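Local coordinates for protein nitrite transporter NirC (Salmonella enterica subsp. enterica serovar Typhimurium, PDB 4FC4) that carries nitrite in both directions across the cytoplasmic membrane as a pentameric channel of the formate/nitrite transporter family, at residues V38-I43 with V117-L122; I42-T47 with F65-T70; L143-A148 with M202-L207; I168-R173 with F180-W185. All coordinates share one frame; numbering follows the deposited sequence.

In the fold
All four contacts are helix packing within the formate/nitrite transporter fold. Interactions 1 and 2 share helix 24-51 and have centres about 10 Å apart: the first joins it to helix 98-125, the second to the start of helix 67-75 and the residues just before it. Interaction 3, further along the chain, ties helix 137-147 to helix 198-209, which also packs against both earlier contacts. Interaction 4 joins the consecutive helices 150-172 and 177-192, lying along the chain between the two segments of interaction 3, with their centres about 27 Å apart on opposite sides of the chain's centre. Interactions 1, 2 and 4 touch neighbouring subunits, so several of these helices serve both protomer and subunit interfaces.

Interaction 1 (V38-I43 with V117-L122); sequences VGLGII and VFVALL
Val-119 packs into a groove on Gly-39, Leu-40 and Ile-43 where two membrane-spanning helices of the formate/nitrite transporter fold, 24-51 and 98-125, cross in the buried region next to a subunit interface. Their local axes run in broadly the same direction, with a signed crossing angle of -45° and a closest approach of 9.3 Å. The glycine makes the meeting point: with no side chain there, the CA atoms of Gly-39 and Val-119 come within 6.3 Å of each other.

The two methyls of the valine share the work. With chi1 at 69°, CG1 sits between the backbone N and the carbonyl carbon and reaches over the bare glycine backbone, with Val-119 CG1 3.9 Å from Gly-39 CA. CG2, trans to the backbone N, turns to the other two residues. Val-119 CG2 lies 3.8 Å from Leu-40 CD2, and the two side chains run at a slant to one another. On the next turn, Ile-43 points at the partner helix and its tip closes the groove, Ile-43 CD1 standing 4.2 Å from Val-119 CG2. No hydrogen bond passes between the segments, so the joint rests on apolar packing alone.

Helix 198-209 flanks the crossing, with Thr-203 touching Val-119. Leu-40 and Ile-43 also pack on Leu-163 and Tyr-195 of the second subunit. Within the protomer, Thr-203 OG1 packs on Gly-39 CA, the same glycine atom that receives the valine methyl CG1.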
loop_
_atom_site.group_PDB
_atom_site.type_symbol
_atom_site.label_atom_id
_atom_site.label_comp_id
_atom_site.label_asym_id
_atom_site.label_seq_id
_atom_site.Cartn_x
_atom_site.Cartn_y
_atom_site.Cartn_z
ATOM N N VAL B 38 1.677 -4.465 22.237
ATOM C CA VAL B 38 0.731 -3.378 22.116
ATOM C C VAL B 38 1.416 -2.066 22.538
ATOM O O VAL B 38 1.272 -1.039 21.844
ATOM C CB VAL B 38 -0.600 -3.638 22.843
ATOM C CG1 VAL B 38 -1.558 -2.439 22.684
ATOM C CG2 VAL B 38 -1.292 -4.863 22.259
ATOM N N GLY B 39 2.183 -2.125 23.636
ATOM C CA GLY B 39 3.004 -1.020 24.106
ATOM C C GLY B 39 3.946 -0.408 23.051
ATOM O O GLY B 39 4.045 0.821 22.963
ATOM N N LEU B 40 4.685 -1.246 22.310
ATOM C CA LEU B 40 5.630 -0.757 21.352
ATOM C C LEU B 40 4.823 0.028 20.301
ATOM O O LEU B 40 5.299 1.047 19.782
ATOM C CB LEU B 40 6.438 -1.925 20.717
ATOM C CG LEU B 40 7.503 -2.673 21.603
ATOM C CD1 LEU B 40 7.891 -3.990 20.978
ATOM C CD2 LEU B 40 8.782 -1.822 21.794
ATOM N N GLY B 41 3.596 -0.409 20.012
ATOM C CA GLY B 41 2.659 0.403 19.241
ATOM C C GLY B 41 2.293 1.767 19.845
ATOM O O GLY B 41 2.251 2.793 19.142
ATOM N N ILE B 42 2.012 1.795 21.150
ATOM C CA ILE B 42 1.613 3.020 21.798
ATOM C C ILE B 42 2.797 4.019 21.817
ATOM O O ILE B 42 2.610 5.225 21.636
ATOM C CB ILE B 42 1.208 2.787 23.277
ATOM C CG1 ILE B 42 -0.220 2.253 23.389
ATOM C CG2 ILE B 42 1.331 4.133 24.022
ATOM C CD1 ILE B 42 -1.344 3.256 23.026
ATOM N N ILE B 43 4.014 3.533 22.065
ATOM C CA ILE B 43 5.158 4.421 22.088
ATOM C C ILE B 43 5.264 5.047 20.692
ATOM O O ILE B 43 5.443 6.274 20.584
ATOM C CB ILE B 43 6.474 3.710 22.496
ATOM C CG1 ILE B 43 6.370 3.187 23.949
ATOM C CG2 ILE B 43 7.635 4.703 22.349
ATOM C CD1 ILE B 43 7.409 2.174 24.371
ATOM N N VAL B 117 3.633 -2.677 31.736
ATOM C CA VAL B 117 4.449 -1.920 32.679
ATOM C C VAL B 117 5.894 -2.121 32.277
ATOM O O VAL B 117 6.736 -1.205 32.341
ATOM C CB VAL B 117 4.245 -2.422 34.121
ATOM C CG1 VAL B 117 5.330 -1.892 35.055
ATOM C CG2 VAL B 117 2.855 -2.058 34.624
ATOM N N PHE B 118 6.190 -3.335 31.816
ATOM C CA PHE B 118 7.571 -3.681 31.510
ATOM C C PHE B 118 8.114 -2.946 30.286
ATOM O O PHE B 118 9.244 -2.422 30.348
ATOM C CB PHE B 118 7.747 -5.179 31.376
ATOM C CG PHE B 118 9.110 -5.614 30.841
ATOM C CD1 PHE B 118 10.242 -5.643 31.683
ATOM C CD2 PHE B 118 9.240 -6.053 29.519
ATOM C CE1 PHE B 118 11.464 -6.089 31.193
ATOM C CE2 PHE B 118 10.461 -6.512 29.041
ATOM C CZ PHE B 118 11.573 -6.519 29.875
ATOM N N VAL B 119 7.350 -2.895 29.189
ATOM C CA VAL B 119 7.848 -2.159 27.996
ATOM C C VAL B 119 7.953 -0.642 28.364
ATOM O O VAL B 119 8.837 0.087 27.858
ATOM C CB VAL B 119 6.967 -2.415 26.747
ATOM C CG1 VAL B 119 5.599 -1.748 26.944
ATOM C CG2 VAL B 119 7.650 -1.913 25.445
ATOM N N ALA B 120 7.097 -0.171 29.282
ATOM C CA ALA B 120 7.168 1.246 29.684
ATOM C C ALA B 120 8.455 1.538 30.478
ATOM O O ALA B 120 9.152 2.571 30.258
ATOM C CB ALA B 120 5.904 1.683 30.449
ATOM N N LEU B 121 8.802 0.612 31.367
ATOM C CA LEU B 121 10.055 0.718 32.131
ATOM C C LEU B 121 11.297 0.839 31.220
ATOM O O LEU B 121 12.178 1.679 31.471
ATOM C CB LEU B 121 10.218 -0.483 33.038
ATOM C CG LEU B 121 9.619 -0.492 34.434
ATOM C CD1 LEU B 121 10.177 -1.737 35.159
ATOM C CD2 LEU B 121 9.985 0.789 35.211
ATOM N N LEU B 122 11.391 -0.042 30.227
ATOM C CA LEU B 122 12.513 -0.070 29.367
ATOM C C LEU B 122 12.607 1.267 28.627
ATOM O O LEU B 122 13.696 1.805 28.470
ATOM C CB LEU B 122 12.405 -1.219 28.342
ATOM C CG LEU B 122 12.378 -2.703 28.781
ATOM C CD1 LEU B 122 12.126 -3.574 27.533
ATOM C CD2 LEU B 122 13.645 -3.174 29.505
#

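Interaction 2 (I42-T47 with F65-T70); sequences IILIFT and FGIALT
The CA atoms of Ile-45 and Phe-65 approach to 6.1 Å where helix 24-51 passes the chain leading into the short helix 67-75, part of the predicted membrane span 59-80 that is broken into separate helical pieces in this formate/nitrite transporter fold. Phe-65 carries most of the contact, its ring lying against two isoleucines three residues apart on the same helix.

Ile-45 approaches the phenylalanine with two branches. Its CG2 lies 3.6 Å from Phe-65 N, over the backbone, while its CD1 comes obliquely to the ring, 3.7 Å from Phe-65 CD1. Because chi1 is 63°, CG1 lies between the backbone N and the carbonyl carbon of Ile-45, and both branches can meet the same residue. Ile-42 runs alongside the aromatic side chain, pointing the same way, and Ile-42 CD1 is 3.9 Å from Phe-65 CE1. The backbone N of Ile-42 lies at the ring edge, near its plane, 3.8 Å from Phe-65 CE1. One ring face is taken by the phenylalanine's own segment: Ala-68 CB stands 3.5 Å above the plane, offset toward the rim. Leu-187 and Ile-191 of helix 177-192 also touch this ring.

A second apolar pair lies apart from it, with Leu-44 CD2 4.0 Å from Ile-67 CG2. Leu-44 further packs on Ala-192 of the second subunit, and Ile-67 on Trp-185 there. A threonine hydroxyl turns back onto the backbone in each segment: Thr-70 OG1 bonds to Gly-66 O, and Thr-47 OG1 donates to Ile-43 O over 2.6 Å, from 40° above the carbonyl plane.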
loop_
_atom_site.group_PDB
_atom_site.type_symbol
_atom_site.label_atom_id
_atom_site.label_comp_id
_atom_site.label_asym_id
_atom_site.label_seq_id
_atom_site.Cartn_x
_atom_site.Cartn_y
_atom_site.Cartn_z
ATOM N N ILE B 42 2.012 1.795 21.150
ATOM C CA ILE B 42 1.613 3.020 21.798
ATOM C C ILE B 42 2.797 4.019 21.817
ATOM O O ILE B 42 2.610 5.225 21.636
ATOM C CB ILE B 42 1.208 2.787 23.277
ATOM C CG1 ILE B 42 -0.220 2.253 23.389
ATOM C CG2 ILE B 42 1.331 4.133 24.022
ATOM C CD1 ILE B 42 -1.344 3.256 23.026
ATOM N N ILE B 43 4.014 3.533 22.065
ATOM C CA ILE B 43 5.158 4.421 22.088
ATOM C C ILE B 43 5.264 5.047 20.692
ATOM O O ILE B 43 5.443 6.274 20.584
ATOM C CB ILE B 43 6.474 3.710 22.496
ATOM C CG1 ILE B 43 6.370 3.187 23.949
ATOM C CG2 ILE B 43 7.635 4.703 22.349
ATOM C CD1 ILE B 43 7.409 2.174 24.371
ATOM N N LEU B 44 5.060 4.234 19.641
ATOM C CA LEU B 44 5.237 4.718 18.266
ATOM C C LEU B 44 4.283 5.892 18.022
ATOM O O LEU B 44 4.680 6.975 17.578
ATOM C CB LEU B 44 4.999 3.611 17.229
ATOM C CG LEU B 44 4.836 4.108 15.769
ATOM C CD1 LEU B 44 5.999 5.018 15.332
ATOM C CD2 LEU B 44 4.758 2.898 14.834
ATOM N N ILE B 45 3.018 5.701 18.360
ATOM C CA ILE B 45 2.031 6.676 17.870
ATOM C C ILE B 45 2.031 7.907 18.764
ATOM O O ILE B 45 1.791 8.984 18.303
ATOM C CB ILE B 45 0.619 6.082 17.740
ATOM C CG1 ILE B 45 0.097 5.649 19.130
ATOM C CG2 ILE B 45 0.598 4.931 16.730
ATOM C CD1 ILE B 45 -1.417 5.464 19.156
ATOM N N PHE B 46 2.345 7.754 20.041
ATOM C CA PHE B 46 2.557 8.949 20.873
ATOM C C PHE B 46 3.816 9.743 20.526
ATOM O O PHE B 46 3.799 10.940 20.607
ATOM C CB PHE B 46 2.441 8.604 22.341
ATOM C CG PHE B 46 1.035 8.496 22.762
ATOM C CD1 PHE B 46 0.278 7.356 22.399
ATOM C CD2 PHE B 46 0.394 9.575 23.424
ATOM C CE1 PHE B 46 -1.078 7.257 22.730
ATOM C CE2 PHE B 46 -0.945 9.472 23.777
ATOM C CZ PHE B 46 -1.675 8.303 23.439
ATOM N N THR B 47 4.889 9.084 20.099
ATOM C CA THR B 47 6.040 9.792 19.594
ATOM C C THR B 47 5.641 10.611 18.380
ATOM O O THR B 47 6.027 11.771 18.246
ATOM C CB THR B 47 7.153 8.772 19.247
ATOM O OG1 THR B 47 7.363 7.973 20.442
ATOM C CG2 THR B 47 8.486 9.460 18.860
ATOM N N PHE B 65 -0.876 2.937 14.176
ATOM C CA PHE B 65 -1.041 2.069 15.335
ATOM C C PHE B 65 -1.140 0.597 14.940
ATOM O O PHE B 65 -0.969 -0.295 15.789
ATOM C CB PHE B 65 -2.239 2.490 16.162
ATOM C CG PHE B 65 -2.333 1.769 17.494
ATOM C CD1 PHE B 65 -1.295 1.843 18.412
ATOM C CD2 PHE B 65 -3.488 0.981 17.831
ATOM C CE1 PHE B 65 -1.390 1.187 19.666
ATOM C CE2 PHE B 65 -3.573 0.330 19.058
ATOM C CZ PHE B 65 -2.524 0.442 19.989
ATOM N N GLY B 66 -1.364 0.337 13.631
ATOM C CA GLY B 66 -1.479 -1.047 13.105
ATOM C C GLY B 66 -0.471 -2.100 13.622
ATOM O O GLY B 66 -0.803 -3.278 13.798
ATOM N N ILE B 67 0.780 -1.693 13.811
ATOM C CA ILE B 67 1.814 -2.608 14.277
ATOM C C ILE B 67 1.360 -3.330 15.556
ATOM O O ILE B 67 1.686 -4.509 15.759
ATOM C CB ILE B 67 3.170 -1.874 14.441
ATOM C CG1 ILE B 67 4.231 -2.812 15.034
ATOM C CG2 ILE B 67 2.961 -0.635 15.283
ATOM C CD1 ILE B 67 5.642 -2.367 14.832
ATOM N N ALA B 68 0.571 -2.658 16.390
ATOM C CA ALA B 68 0.266 -3.203 17.733
ATOM C C ALA B 68 -0.401 -4.576 17.628
ATOM O O ALA B 68 0.060 -5.536 18.213
ATOM C CB ALA B 68 -0.629 -2.243 18.571
ATOM N N LEU B 69 -1.490 -4.667 16.870
ATOM C CA LEU B 69 -2.205 -5.935 16.756
ATOM C C LEU B 69 -1.557 -6.853 15.748
ATOM O O LEU B 69 -1.694 -8.086 15.865
ATOM C CB LEU B 69 -3.665 -5.712 16.457
ATOM C CG LEU B 69 -4.544 -6.937 16.649
ATOM C CD1 LEU B 69 -4.649 -7.415 18.114
ATOM C CD2 LEU B 69 -5.903 -6.558 16.051
ATOM N N THR B 70 -0.842 -6.268 14.788
ATOM C CA THR B 70 -0.038 -7.060 13.875
ATOM C C THR B 70 0.984 -7.926 14.614
ATOM O O THR B 70 1.054 -9.127 14.342
ATOM C CB THR B 70 0.690 -6.194 12.859
ATOM O OG1 THR B 70 -0.270 -5.384 12.148
ATOM C CG2 THR B 70 1.488 -7.067 11.929
#

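Interaction 3 (L143-A148 with M202-L207); sequences LAKTTA and MTLFAL
The ring of Phe-205 meets helix 137-147 through its outer end. Lys-145 CB lies at the ring edge, near the plane, 3.9 Å from Phe-205 CZ. Thr-146 CG2 comes obliquely to the same end, 3.5 Å from Phe-205 CE1, the threonine and the aromatic side chain passing with opposed directions. Ile-222, Asn-225 and Leu-226 of helix 219-248 also touch this ring, which is buried.

The aliphatic part of Lys-145 makes the other half of the contact. It runs nearly extended to CE and lies across Leu-204, nearly perpendicular to it, with Lys-145 CD 3.6 Å and Lys-145 CE 3.7 Å from Leu-204 CD2. At chi4 (-62°) the chain bends, and the ammonium group forms a salt bridge with Glu-196, in the break between helices 177-192 and 198-209.

Thr-146 is fixed from its own helix. Its hydroxyl, Thr-146 OG1, donates over 2.8 Å to a lone pair of Leu-143 O, staying within the plane of that carbonyl. The same oxygen also accepts from the backbone N of Thr-146 and of Thr-147 near the helix end, while the methyl is turned toward the ring's outer end.

The local axes pass 11.0 Å apart at 115°, side chains filling the gap: a crossing of a short helix over one half of the interrupted span typical of formate/nitrite transporters.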
loop_
_atom_site.group_PDB
_atom_site.type_symbol
_atom_site.label_atom_id
_atom_site.label_comp_id
_atom_site.label_asym_id
_atom_site.label_seq_id
_atom_site.Cartn_x
_atom_site.Cartn_y
_atom_site.Cartn_z
ATOM N N LEU B 143 -4.167 11.743 31.515
ATOM C CA LEU B 143 -4.982 12.441 32.529
ATOM C C LEU B 143 -6.440 12.548 32.037
ATOM O O LEU B 143 -7.347 12.184 32.761
ATOM C CB LEU B 143 -4.373 13.806 32.913
ATOM C CG LEU B 143 -5.235 14.772 33.749
ATOM C CD1 LEU B 143 -5.424 14.285 35.181
ATOM C CD2 LEU B 143 -4.682 16.214 33.741
ATOM N N ALA B 144 -6.643 12.955 30.779
ATOM C CA ALA B 144 -8.007 13.049 30.234
ATOM C C ALA B 144 -8.701 11.671 30.294
ATOM O O ALA B 144 -9.903 11.574 30.602
ATOM C CB ALA B 144 -8.054 13.699 28.828
ATOM N N LYS B 145 -7.935 10.604 30.072
ATOM C CA LYS B 145 -8.530 9.259 30.094
ATOM C C LYS B 145 -8.936 8.894 31.512
ATOM O O LYS B 145 -9.917 8.170 31.684
ATOM C CB LYS B 145 -7.611 8.201 29.529
ATOM C CG LYS B 145 -7.513 8.170 28.005
ATOM C CD LYS B 145 -6.258 7.407 27.605
ATOM C CE LYS B 145 -6.133 7.185 26.112
ATOM N NZ LYS B 145 -7.249 6.366 25.629
ATOM N N THR B 146 -8.216 9.425 32.510
ATOM C CA THR B 146 -8.451 8.991 33.884
ATOM C C THR B 146 -9.594 9.695 34.582
ATOM O O THR B 146 -10.162 9.158 35.534
ATOM C CB THR B 146 -7.205 9.159 34.791
ATOM O OG1 THR B 146 -6.893 10.563 34.939
ATOM C CG2 THR B 146 -6.016 8.379 34.238
ATOM N N THR B 147 -9.868 10.938 34.184
ATOM C CA THR B 147 -10.949 11.722 34.834
ATOM C C THR B 147 -12.281 11.650 34.066
ATOM O O THR B 147 -13.252 12.202 34.535
ATOM C CB THR B 147 -10.587 13.212 34.996
ATOM O OG1 THR B 147 -10.434 13.772 33.691
ATOM C CG2 THR B 147 -9.279 13.377 35.768
ATOM N N ALA B 148 -12.289 11.012 32.892
ATOM C CA ALA B 148 -13.488 10.778 32.075
ATOM C C ALA B 148 -14.627 9.995 32.815
ATOM O O ALA B 148 -14.350 9.112 33.612
ATOM C CB ALA B 148 -13.077 10.091 30.748
ATOM N N MET B 202 -2.966 0.554 29.509
ATOM C CA MET B 202 -1.974 0.102 30.487
ATOM C C MET B 202 -0.589 0.665 30.184
ATOM O O MET B 202 0.065 1.166 31.104
ATOM C CB MET B 202 -1.874 -1.431 30.550
ATOM C CG MET B 202 -3.125 -2.156 31.006
ATOM S SD MET B 202 -3.033 -3.952 30.749
ATOM C CE MET B 202 -4.627 -4.433 31.386
ATOM N N THR B 203 -0.137 0.592 28.930
ATOM C CA THR B 203 1.171 1.142 28.590
ATOM C C THR B 203 1.133 2.682 28.729
ATOM O O THR B 203 2.037 3.314 29.275
ATOM C CB THR B 203 1.670 0.720 27.168
ATOM O OG1 THR B 203 2.008 -0.678 27.148
ATOM C CG2 THR B 203 2.952 1.472 26.824
ATOM N N LEU B 204 0.074 3.310 28.234
ATOM C CA LEU B 204 0.023 4.763 28.284
ATOM C C LEU B 204 0.101 5.187 29.741
ATOM O O LEU B 204 0.863 6.114 30.093
ATOM C CB LEU B 204 -1.251 5.287 27.655
ATOM C CG LEU B 204 -1.271 6.803 27.706
ATOM C CD1 LEU B 204 -0.175 7.428 26.833
ATOM C CD2 LEU B 204 -2.674 7.199 27.306
ATOM N N PHE B 205 -0.682 4.505 30.585
ATOM C CA PHE B 205 -0.729 4.877 31.973
ATOM C C PHE B 205 0.605 4.727 32.650
ATOM O O PHE B 205 0.936 5.530 33.528
ATOM C CB PHE B 205 -1.842 4.164 32.727
ATOM C CG PHE B 205 -3.236 4.599 32.309
ATOM C CD1 PHE B 205 -3.515 5.912 32.035
ATOM C CD2 PHE B 205 -4.266 3.676 32.171
ATOM C CE1 PHE B 205 -4.790 6.304 31.637
ATOM C CE2 PHE B 205 -5.546 4.063 31.784
ATOM C CZ PHE B 205 -5.807 5.381 31.512
ATOM N N ALA B 206 1.409 3.751 32.200
ATOM C CA ALA B 206 2.663 3.441 32.889
ATOM C C ALA B 206 3.705 4.500 32.453
ATOM O O ALA B 206 4.457 5.073 33.288
ATOM C CB ALA B 206 3.093 1.992 32.626
ATOM N N LEU B 207 3.696 4.802 31.165
ATOM C CA LEU B 207 4.522 5.855 30.593
ATOM C C LEU B 207 4.296 7.221 31.259
ATOM O O LEU B 207 5.245 7.904 31.632
ATOM C CB LEU B 207 4.191 5.984 29.105
ATOM C CG LEU B 207 4.701 4.895 28.171
ATOM C CD1 LEU B 207 4.177 5.204 26.785
ATOM C CD2 LEU B 207 6.237 4.781 28.209
#

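Interaction 4 (I168-R173 with F180-W185); sequences IWMAIR and FLAIWW
Between Phe-180 and Trp-185 the helix meets residues 168-173 chiefly through Ala-182, opposite Met-170. Phe-180, at the start, points away from that partner and packs on Thr-70 of helix 67-75. Leu-181 turns to another chain, resting on Thr-177 of the third subunit.

Ala-182 comes next and makes the contact. Its CB lies 3.7 Å from Met-170 CB, and the same methyl faces the opposing backbone, Ala-182 CB being 4.4 Å from Ala-171 N; the CA atoms of Met-170 and Ala-182 are 6.2 Å apart. Met-170 makes its closest touch with CB. Its CG lies trans to the carbonyl carbon (chi1 -67°), and the chain then runs past the alanine with Met-170 SD still 4.3 Å from Ala-182 CB, before the bend at chi3 turns CE; this residue also packs on Ile-74 of the third subunit.

Ile-183 stands beside this pair in a looser approach, Ile-183 CG1 4.6 Å from Ala-171 CB, and reaches Leu-69, Thr-70 and Ile-73. Trp-184 bonds through NE1 to Ala-63 O, and its CZ3 stands 3.6 Å above the centre of the Trp-185 ring.

Helices 150-172 and 177-192 thus form a helical hairpin, with helix 67-75 packed against its second arm, helices 3-22 and 80-93 against its first, and the third subunit touching both.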
loop_
_atom_site.group_PDB
_atom_site.type_symbol
_atom_site.label_atom_id
_atom_site.label_comp_id
_atom_site.label_asym_id
_atom_site.label_seq_id
_atom_site.Cartn_x
_atom_site.Cartn_y
_atom_site.Cartn_z
ATOM N N ILE B 168 -9.489 -9.254 14.579
ATOM C CA ILE B 168 -9.066 -10.627 14.858
ATOM C C ILE B 168 -9.850 -11.639 14.042
ATOM O O ILE B 168 -9.278 -12.558 13.430
ATOM C CB ILE B 168 -9.192 -10.928 16.349
ATOM C CG1 ILE B 168 -8.169 -10.049 17.115
ATOM C CG2 ILE B 168 -9.011 -12.396 16.544
ATOM C CD1 ILE B 168 -8.402 -10.012 18.597
ATOM N N TRP B 169 -11.160 -11.413 14.010
ATOM C CA TRP B 169 -12.131 -12.145 13.218
ATOM C C TRP B 169 -11.769 -12.154 11.755
ATOM O O TRP B 169 -11.638 -13.235 11.141
ATOM C CB TRP B 169 -13.479 -11.471 13.405
ATOM C CG TRP B 169 -14.661 -12.173 12.766
ATOM C CD1 TRP B 169 -15.330 -11.812 11.605
ATOM C CD2 TRP B 169 -15.358 -13.367 13.260
ATOM N NE1 TRP B 169 -16.357 -12.688 11.342
ATOM C CE2 TRP B 169 -16.426 -13.643 12.297
ATOM C CE3 TRP B 169 -15.197 -14.213 14.360
ATOM C CZ2 TRP B 169 -17.287 -14.728 12.440
ATOM C CZ3 TRP B 169 -16.060 -15.297 14.501
ATOM C CH2 TRP B 169 -17.087 -15.555 13.568
ATOM N N MET B 170 -11.642 -10.963 11.167
ATOM C CA MET B 170 -11.324 -10.861 9.732
ATOM C C MET B 170 -9.980 -11.500 9.388
ATOM O O MET B 170 -9.818 -12.082 8.332
ATOM C CB MET B 170 -11.372 -9.420 9.252
ATOM C CG MET B 170 -12.743 -8.763 9.266
ATOM S SD MET B 170 -12.584 -7.095 8.605
ATOM C CE MET B 170 -12.690 -7.450 6.886
ATOM N N ALA B 171 -9.005 -11.345 10.287
ATOM C CA ALA B 171 -7.698 -12.008 10.139
ATOM C C ALA B 171 -7.853 -13.519 10.113
ATOM O O ALA B 171 -7.261 -14.177 9.258
ATOM C CB ALA B 171 -6.746 -11.581 11.239
ATOM N N ILE B 172 -8.707 -14.072 10.985
ATOM C CA ILE B 172 -8.929 -15.519 10.950
ATOM C C ILE B 172 -9.515 -15.993 9.625
ATOM O O ILE B 172 -9.186 -17.094 9.167
ATOM C CB ILE B 172 -9.760 -16.015 12.128
ATOM C CG1 ILE B 172 -8.906 -16.005 13.383
ATOM C CG2 ILE B 172 -10.248 -17.441 11.893
ATOM C CD1 ILE B 172 -9.715 -16.192 14.645
ATOM N N ARG B 173 -10.350 -15.148 9.002
ATOM C CA ARG B 173 -11.099 -15.473 7.769
ATOM C C ARG B 173 -10.366 -15.190 6.446
ATOM O O ARG B 173 -10.899 -15.443 5.358
ATOM C CB ARG B 173 -12.399 -14.704 7.816
ATOM C CG ARG B 173 -13.286 -15.236 8.942
ATOM C CD ARG B 173 -14.446 -14.309 9.225
ATOM N NE ARG B 173 -15.291 -14.085 8.050
ATOM C CZ ARG B 173 -16.250 -14.917 7.653
ATOM N NH1 ARG B 173 -16.458 -16.014 8.336
ATOM N NH2 ARG B 173 -16.993 -14.648 6.570
ATOM N N PHE B 180 -3.104 -8.278 7.447
ATOM C CA PHE B 180 -2.418 -7.069 7.890
ATOM C C PHE B 180 -3.283 -5.839 7.613
ATOM O O PHE B 180 -3.392 -4.959 8.452
ATOM C CB PHE B 180 -1.102 -6.906 7.176
ATOM C CG PHE B 180 0.026 -7.827 7.642
ATOM C CD1 PHE B 180 0.044 -9.196 7.303
ATOM C CD2 PHE B 180 1.146 -7.285 8.258
ATOM C CE1 PHE B 180 1.097 -10.032 7.661
ATOM C CE2 PHE B 180 2.198 -8.104 8.635
ATOM C CZ PHE B 180 2.192 -9.483 8.339
ATOM N N LEU B 181 -3.888 -5.806 6.425
ATOM C CA LEU B 181 -4.888 -4.823 6.062
ATOM C C LEU B 181 -6.114 -4.805 6.952
ATOM O O LEU B 181 -6.609 -3.688 7.330
ATOM C CB LEU B 181 -5.293 -4.993 4.615
ATOM C CG LEU B 181 -4.437 -4.133 3.688
ATOM C CD1 LEU B 181 -2.960 -4.142 4.019
ATOM C CD2 LEU B 181 -4.675 -4.423 2.208
ATOM N N ALA B 182 -6.635 -5.991 7.300
ATOM C CA ALA B 182 -7.838 -6.019 8.200
ATOM C C ALA B 182 -7.513 -5.337 9.503
ATOM O O ALA B 182 -8.275 -4.506 10.013
ATOM C CB ALA B 182 -8.307 -7.447 8.461
ATOM N N ILE B 183 -6.363 -5.722 10.054
ATOM C CA ILE B 183 -5.833 -5.188 11.309
ATOM C C ILE B 183 -5.574 -3.653 11.194
ATOM O O ILE B 183 -6.050 -2.867 11.999
ATOM C CB ILE B 183 -4.534 -5.943 11.706
ATOM C CG1 ILE B 183 -4.821 -7.445 11.998
ATOM C CG2 ILE B 183 -3.888 -5.221 12.891
ATOM C CD1 ILE B 183 -3.543 -8.325 12.135
ATOM N N TRP B 184 -4.901 -3.229 10.141
ATOM C CA TRP B 184 -4.631 -1.821 9.921
ATOM C C TRP B 184 -5.919 -0.972 9.927
ATOM O O TRP B 184 -5.988 0.091 10.584
ATOM C CB TRP B 184 -3.831 -1.632 8.592
ATOM C CG TRP B 184 -3.619 -0.157 8.307
ATOM C CD1 TRP B 184 -2.704 0.703 8.937
ATOM C CD2 TRP B 184 -4.411 0.717 7.407
ATOM N NE1 TRP B 184 -2.861 1.962 8.509
ATOM C CE2 TRP B 184 -3.800 2.057 7.526
ATOM C CE3 TRP B 184 -5.475 0.524 6.508
ATOM C CZ2 TRP B 184 -4.282 3.164 6.810
ATOM C CZ3 TRP B 184 -5.925 1.650 5.750
ATOM C CH2 TRP B 184 -5.363 2.938 5.921
ATOM N N TRP B 185 -6.962 -1.438 9.229
ATOM C CA TRP B 185 -8.196 -0.690 9.082
ATOM C C TRP B 185 -8.814 -0.506 10.410
ATOM O O TRP B 185 -9.286 0.597 10.732
ATOM C CB TRP B 185 -9.211 -1.393 8.201
ATOM C CG TRP B 185 -9.129 -1.080 6.755
ATOM C CD1 TRP B 185 -8.842 -1.961 5.701
ATOM C CD2 TRP B 185 -9.349 0.213 6.125
ATOM N NE1 TRP B 185 -8.877 -1.333 4.494
ATOM C CE2 TRP B 185 -9.176 -0.009 4.667
ATOM C CE3 TRP B 185 -9.634 1.505 6.596
ATOM C CZ2 TRP B 185 -9.262 1.054 3.737
ATOM C CZ3 TRP B 185 -9.755 2.555 5.661
ATOM C CH2 TRP B 185 -9.571 2.337 4.257
#